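Periplasmic binding protein/LacI transcriptional regulator (Burkholderia multivorans, PDB 4YLE) probably binds a simple sugar in the periplasm as the solute-receptor component of an ABC transporter, its natural ligand being unidentified. Local coordinates at residues Val93-Val107 with Ile118-Leu132. Numbering follows the deposited sequence.
Sequences VDAIVLAPADSKALV and IIVVNIDNRLDPDVL
Ile96 and Val120 are bridged partners on neighbouring parallel strands, 95-98 and 119-123, of a right-handed beta-alpha-beta crossover in the Rossmann-like N-terminal lobe of this periplasmic binding protein. Backbone bonds run alternately from one strand to the other as far as Ile123 N, which donates to Leu98 O. On the sheet face of Ile96, its CG1 leans obliquely against Ile118 CG2 (3.9 Å); on the face of Val97, CG1 of that valine meets Ile123 CG2 at 3.7 Å. Strand 34-39 flanks the pair beyond 95-98.

Past the strand ends the loops stay joined through Asn125, Ser103 and Asp128 N, which Ser103 O holds. Asn122, with CG anti to its backbone N (chi1 -180°), reaches from its strand into the following turn and braces it: OD1 takes Leu127 N in the carbonyl plane, on a lone pair, while ND2 gives to Asn125 O and, weakly, to Leu98 O. The Pro100 and Asn122 side chains cross at about a right angle, and Pro100 CG rests on Leu127 CD2. Asp124, salt-bridged to Lys40, hydrogen-bonds an unidentified ligand, consistent with these loops bordering the ligand cleft.

Further along both chains, Val131 CG1 packs on Val107 CG2. Asn125 ND2 reaches Pro100 O at 3.1 Å, nearly straight (174°), with the acceptor in the amide plane but the donor above the carbonyl plane; Ser103 OG donates to Arg126 O at 2.8 Å.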
# COMPACT_ATOMS: atom_id res chain seq x y z
N VAL A 93 -5.83 19.10 -15.28
CA VAL A 93 -6.82 18.10 -14.91
C VAL A 93 -7.74 18.72 -13.85
O VAL A 93 -7.36 19.70 -13.20
CB VAL A 93 -6.19 16.80 -14.35
CG1 VAL A 93 -5.35 16.11 -15.43
CG2 VAL A 93 -5.35 17.10 -13.10
N ASP A 94 -8.91 18.14 -13.68
CA ASP A 94 -9.89 18.63 -12.72
C ASP A 94 -9.78 17.98 -11.35
O ASP A 94 -10.21 18.55 -10.34
CB ASP A 94 -11.29 18.41 -13.28
CG ASP A 94 -11.46 19.14 -14.60
OD1 ASP A 94 -11.45 20.39 -14.59
OD2 ASP A 94 -11.57 18.44 -15.62
N ALA A 95 -9.21 16.79 -11.32
CA ALA A 95 -9.00 16.11 -10.06
C ALA A 95 -7.77 15.23 -10.17
O ALA A 95 -7.42 14.78 -11.25
CB ALA A 95 -10.22 15.28 -9.68
N ILE A 96 -7.14 15.00 -9.02
CA ILE A 96 -6.01 14.09 -8.90
C ILE A 96 -6.27 13.13 -7.76
O ILE A 96 -6.58 13.55 -6.65
CB ILE A 96 -4.69 14.83 -8.61
CG1 ILE A 96 -4.28 15.68 -9.80
CG2 ILE A 96 -3.58 13.82 -8.30
CD1 ILE A 96 -3.14 16.63 -9.50
N VAL A 97 -6.15 11.84 -8.06
CA VAL A 97 -6.32 10.78 -7.10
C VAL A 97 -4.93 10.20 -6.90
O VAL A 97 -4.37 9.63 -7.83
CB VAL A 97 -7.28 9.70 -7.60
CG1 VAL A 97 -7.42 8.61 -6.58
CG2 VAL A 97 -8.68 10.33 -7.90
N LEU A 98 -4.36 10.39 -5.71
CA LEU A 98 -2.95 10.14 -5.50
C LEU A 98 -2.73 9.06 -4.44
O LEU A 98 -3.30 9.15 -3.34
CB LEU A 98 -2.26 11.44 -5.05
CG LEU A 98 -0.80 11.32 -4.61
CD1 LEU A 98 0.09 10.95 -5.78
CD2 LEU A 98 -0.36 12.64 -3.95
N ALA A 99 -1.92 8.05 -4.79
CA ALA A 99 -1.36 7.06 -3.84
C ALA A 99 0.10 7.43 -3.57
O ALA A 99 0.98 7.06 -4.34
CB ALA A 99 -1.44 5.63 -4.39
N PRO A 100 0.37 8.20 -2.49
CA PRO A 100 1.68 8.86 -2.41
C PRO A 100 2.82 7.93 -2.01
O PRO A 100 2.64 7.06 -1.15
CB PRO A 100 1.45 9.95 -1.36
CG PRO A 100 0.32 9.49 -0.55
CD PRO A 100 -0.56 8.67 -1.45
N ALA A 101 3.98 8.12 -2.64
CA ALA A 101 5.15 7.27 -2.39
C ALA A 101 5.81 7.58 -1.04
O ALA A 101 6.56 6.75 -0.49
CB ALA A 101 6.16 7.44 -3.50
N ASP A 102 5.52 8.79 -0.53
CA ASP A 102 6.05 9.31 0.73
C ASP A 102 4.93 10.11 1.40
O ASP A 102 4.32 10.94 0.75
CB ASP A 102 7.26 10.20 0.46
CG ASP A 102 7.99 10.61 1.72
OD1 ASP A 102 7.35 11.16 2.64
OD2 ASP A 102 9.22 10.40 1.77
N SER A 103 4.64 9.84 2.67
CA SER A 103 3.50 10.48 3.34
C SER A 103 3.72 11.98 3.66
O SER A 103 2.77 12.72 3.89
CB SER A 103 3.17 9.73 4.62
OG SER A 103 2.54 8.49 4.29
N LYS A 104 4.98 12.38 3.70
CA LYS A 104 5.30 13.80 3.92
C LYS A 104 5.71 14.55 2.66
O LYS A 104 5.35 15.72 2.45
CB LYS A 104 6.43 13.93 4.96
CG LYS A 104 6.04 13.49 6.35
CD LYS A 104 7.05 14.01 7.37
CE LYS A 104 7.20 13.10 8.57
NZ LYS A 104 7.90 11.84 8.21
N ALA A 105 6.51 13.88 1.83
CA ALA A 105 7.19 14.56 0.74
C ALA A 105 6.27 14.97 -0.40
O ALA A 105 6.60 15.87 -1.16
CB ALA A 105 8.30 13.68 0.21
N LEU A 106 5.13 14.29 -0.54
CA LEU A 106 4.18 14.64 -1.58
C LEU A 106 3.28 15.81 -1.17
O LEU A 106 2.50 16.29 -1.98
CB LEU A 106 3.32 13.43 -1.98
CG LEU A 106 3.83 12.58 -3.15
CD1 LEU A 106 3.74 13.34 -4.47
CD2 LEU A 106 5.27 12.14 -2.91
N VAL A 107 3.36 16.28 0.07
CA VAL A 107 2.37 17.26 0.52
C VAL A 107 2.54 18.60 -0.20
O VAL A 107 1.54 19.23 -0.54
CB VAL A 107 2.41 17.49 2.03
CG1 VAL A 107 1.45 18.62 2.45
CG2 VAL A 107 2.04 16.20 2.75
N ILE A 118 -7.57 22.34 -8.28
CA ILE A 118 -7.77 20.92 -8.54
C ILE A 118 -8.25 20.22 -7.28
O ILE A 118 -7.78 20.52 -6.18
CB ILE A 118 -6.45 20.27 -9.05
CG1 ILE A 118 -5.98 20.99 -10.33
CG2 ILE A 118 -6.61 18.78 -9.28
CD1 ILE A 118 -4.63 20.52 -10.85
N ILE A 119 -9.19 19.30 -7.42
CA ILE A 119 -9.63 18.49 -6.30
C ILE A 119 -8.62 17.36 -6.16
O ILE A 119 -8.33 16.67 -7.12
CB ILE A 119 -11.09 17.95 -6.52
CG1 ILE A 119 -12.08 19.13 -6.57
CG2 ILE A 119 -11.52 16.94 -5.42
CD1 ILE A 119 -12.13 19.97 -5.28
N VAL A 120 -8.08 17.18 -4.96
CA VAL A 120 -7.19 16.05 -4.68
C VAL A 120 -7.79 15.12 -3.67
O VAL A 120 -8.25 15.55 -2.62
CB VAL A 120 -5.83 16.54 -4.17
CG1 VAL A 120 -4.90 15.37 -3.90
CG2 VAL A 120 -5.22 17.56 -5.14
N VAL A 121 -7.77 13.82 -3.99
CA VAL A 121 -8.20 12.76 -3.11
C VAL A 121 -7.00 11.86 -2.91
O VAL A 121 -6.30 11.55 -3.86
CB VAL A 121 -9.36 11.97 -3.71
CG1 VAL A 121 -9.79 10.86 -2.79
CG2 VAL A 121 -10.56 12.89 -4.01
N ASN A 122 -6.80 11.48 -1.67
CA ASN A 122 -5.68 10.67 -1.21
C ASN A 122 -6.18 9.24 -1.09
O ASN A 122 -7.19 9.01 -0.41
CB ASN A 122 -5.23 11.24 0.14
CG ASN A 122 -4.05 10.54 0.79
OD1 ASN A 122 -3.73 10.89 1.92
ND2 ASN A 122 -3.39 9.60 0.10
N ILE A 123 -5.50 8.30 -1.73
CA ILE A 123 -5.80 6.90 -1.49
C ILE A 123 -4.59 6.09 -1.03
O ILE A 123 -3.48 6.57 -1.14
CB ILE A 123 -6.36 6.21 -2.75
CG1 ILE A 123 -5.29 6.07 -3.85
CG2 ILE A 123 -7.61 6.99 -3.29
CD1 ILE A 123 -5.78 5.32 -5.13
N ASP A 124 -4.86 4.89 -0.48
CA ASP A 124 -3.85 3.84 -0.19
C ASP A 124 -3.00 4.19 1.02
O ASP A 124 -3.14 3.60 2.10
CB ASP A 124 -2.98 3.60 -1.42
CG ASP A 124 -1.89 2.56 -1.18
OD1 ASP A 124 -2.05 1.75 -0.27
OD2 ASP A 124 -0.88 2.55 -1.92
N ASN A 125 -2.12 5.17 0.85
CA ASN A 125 -1.21 5.57 1.90
C ASN A 125 -1.50 6.99 2.31
O ASN A 125 -1.41 7.91 1.51
CB ASN A 125 0.23 5.46 1.41
CG ASN A 125 1.20 6.03 2.39
OD1 ASN A 125 1.07 5.85 3.62
ND2 ASN A 125 2.23 6.73 1.87
N ARG A 126 -1.87 7.18 3.56
CA ARG A 126 -2.34 8.47 3.99
C ARG A 126 -1.20 9.47 4.13
O ARG A 126 -0.17 9.18 4.73
CB ARG A 126 -3.09 8.34 5.31
CG ARG A 126 -3.96 9.54 5.64
CD ARG A 126 -4.40 9.49 7.08
NE ARG A 126 -5.18 8.29 7.36
CZ ARG A 126 -6.50 8.26 7.51
NH1 ARG A 126 -7.23 9.38 7.42
NH2 ARG A 126 -7.09 7.10 7.77
N LEU A 127 -1.41 10.66 3.55
CA LEU A 127 -0.53 11.79 3.75
C LEU A 127 -0.47 12.15 5.22
O LEU A 127 -1.42 11.93 5.96
CB LEU A 127 -1.03 12.99 2.94
CG LEU A 127 -0.94 12.79 1.43
CD1 LEU A 127 -1.77 13.85 0.74
CD2 LEU A 127 0.50 12.81 0.94
N ASP A 128 0.66 12.70 5.65
CA ASP A 128 0.84 12.94 7.06
C ASP A 128 -0.10 14.07 7.51
O ASP A 128 -0.07 15.15 6.95
CB ASP A 128 2.29 13.30 7.35
CG ASP A 128 2.59 13.35 8.84
OD1 ASP A 128 1.84 14.02 9.60
OD2 ASP A 128 3.57 12.72 9.26
N PRO A 129 -0.94 13.80 8.52
CA PRO A 129 -1.96 14.77 8.92
C PRO A 129 -1.36 16.04 9.51
O PRO A 129 -1.93 17.12 9.36
CB PRO A 129 -2.77 14.00 9.96
CG PRO A 129 -1.84 13.01 10.51
CD PRO A 129 -1.03 12.57 9.34
N ASP A 130 -0.23 15.91 10.19
CA ASP A 130 0.40 17.06 10.82
C ASP A 130 0.97 17.98 9.75
O ASP A 130 0.81 19.20 9.81
CB ASP A 130 1.49 16.61 11.80
CG ASP A 130 0.95 15.72 12.89
OD1 ASP A 130 -0.22 15.90 13.29
OD2 ASP A 130 1.70 14.83 13.35
N VAL A 131 1.61 17.38 8.76
CA VAL A 131 2.14 18.15 7.65
C VAL A 131 0.99 18.80 6.90
O VAL A 131 1.11 19.94 6.46
CB VAL A 131 2.97 17.27 6.70
CG1 VAL A 131 3.53 18.09 5.55
CG2 VAL A 131 4.08 16.57 7.47
N LEU A 132 -0.13 18.09 6.74
CA LEU A 132 -1.31 18.70 6.11
C LEU A 132 -1.84 19.86 6.95
O LEU A 132 -2.08 20.95 6.43
CB LEU A 132 -2.43 17.67 5.89
CG LEU A 132 -2.18 16.60 4.82
CD1 LEU A 132 -3.32 15.58 4.82
CD2 LEU A 132 -2.02 17.23 3.44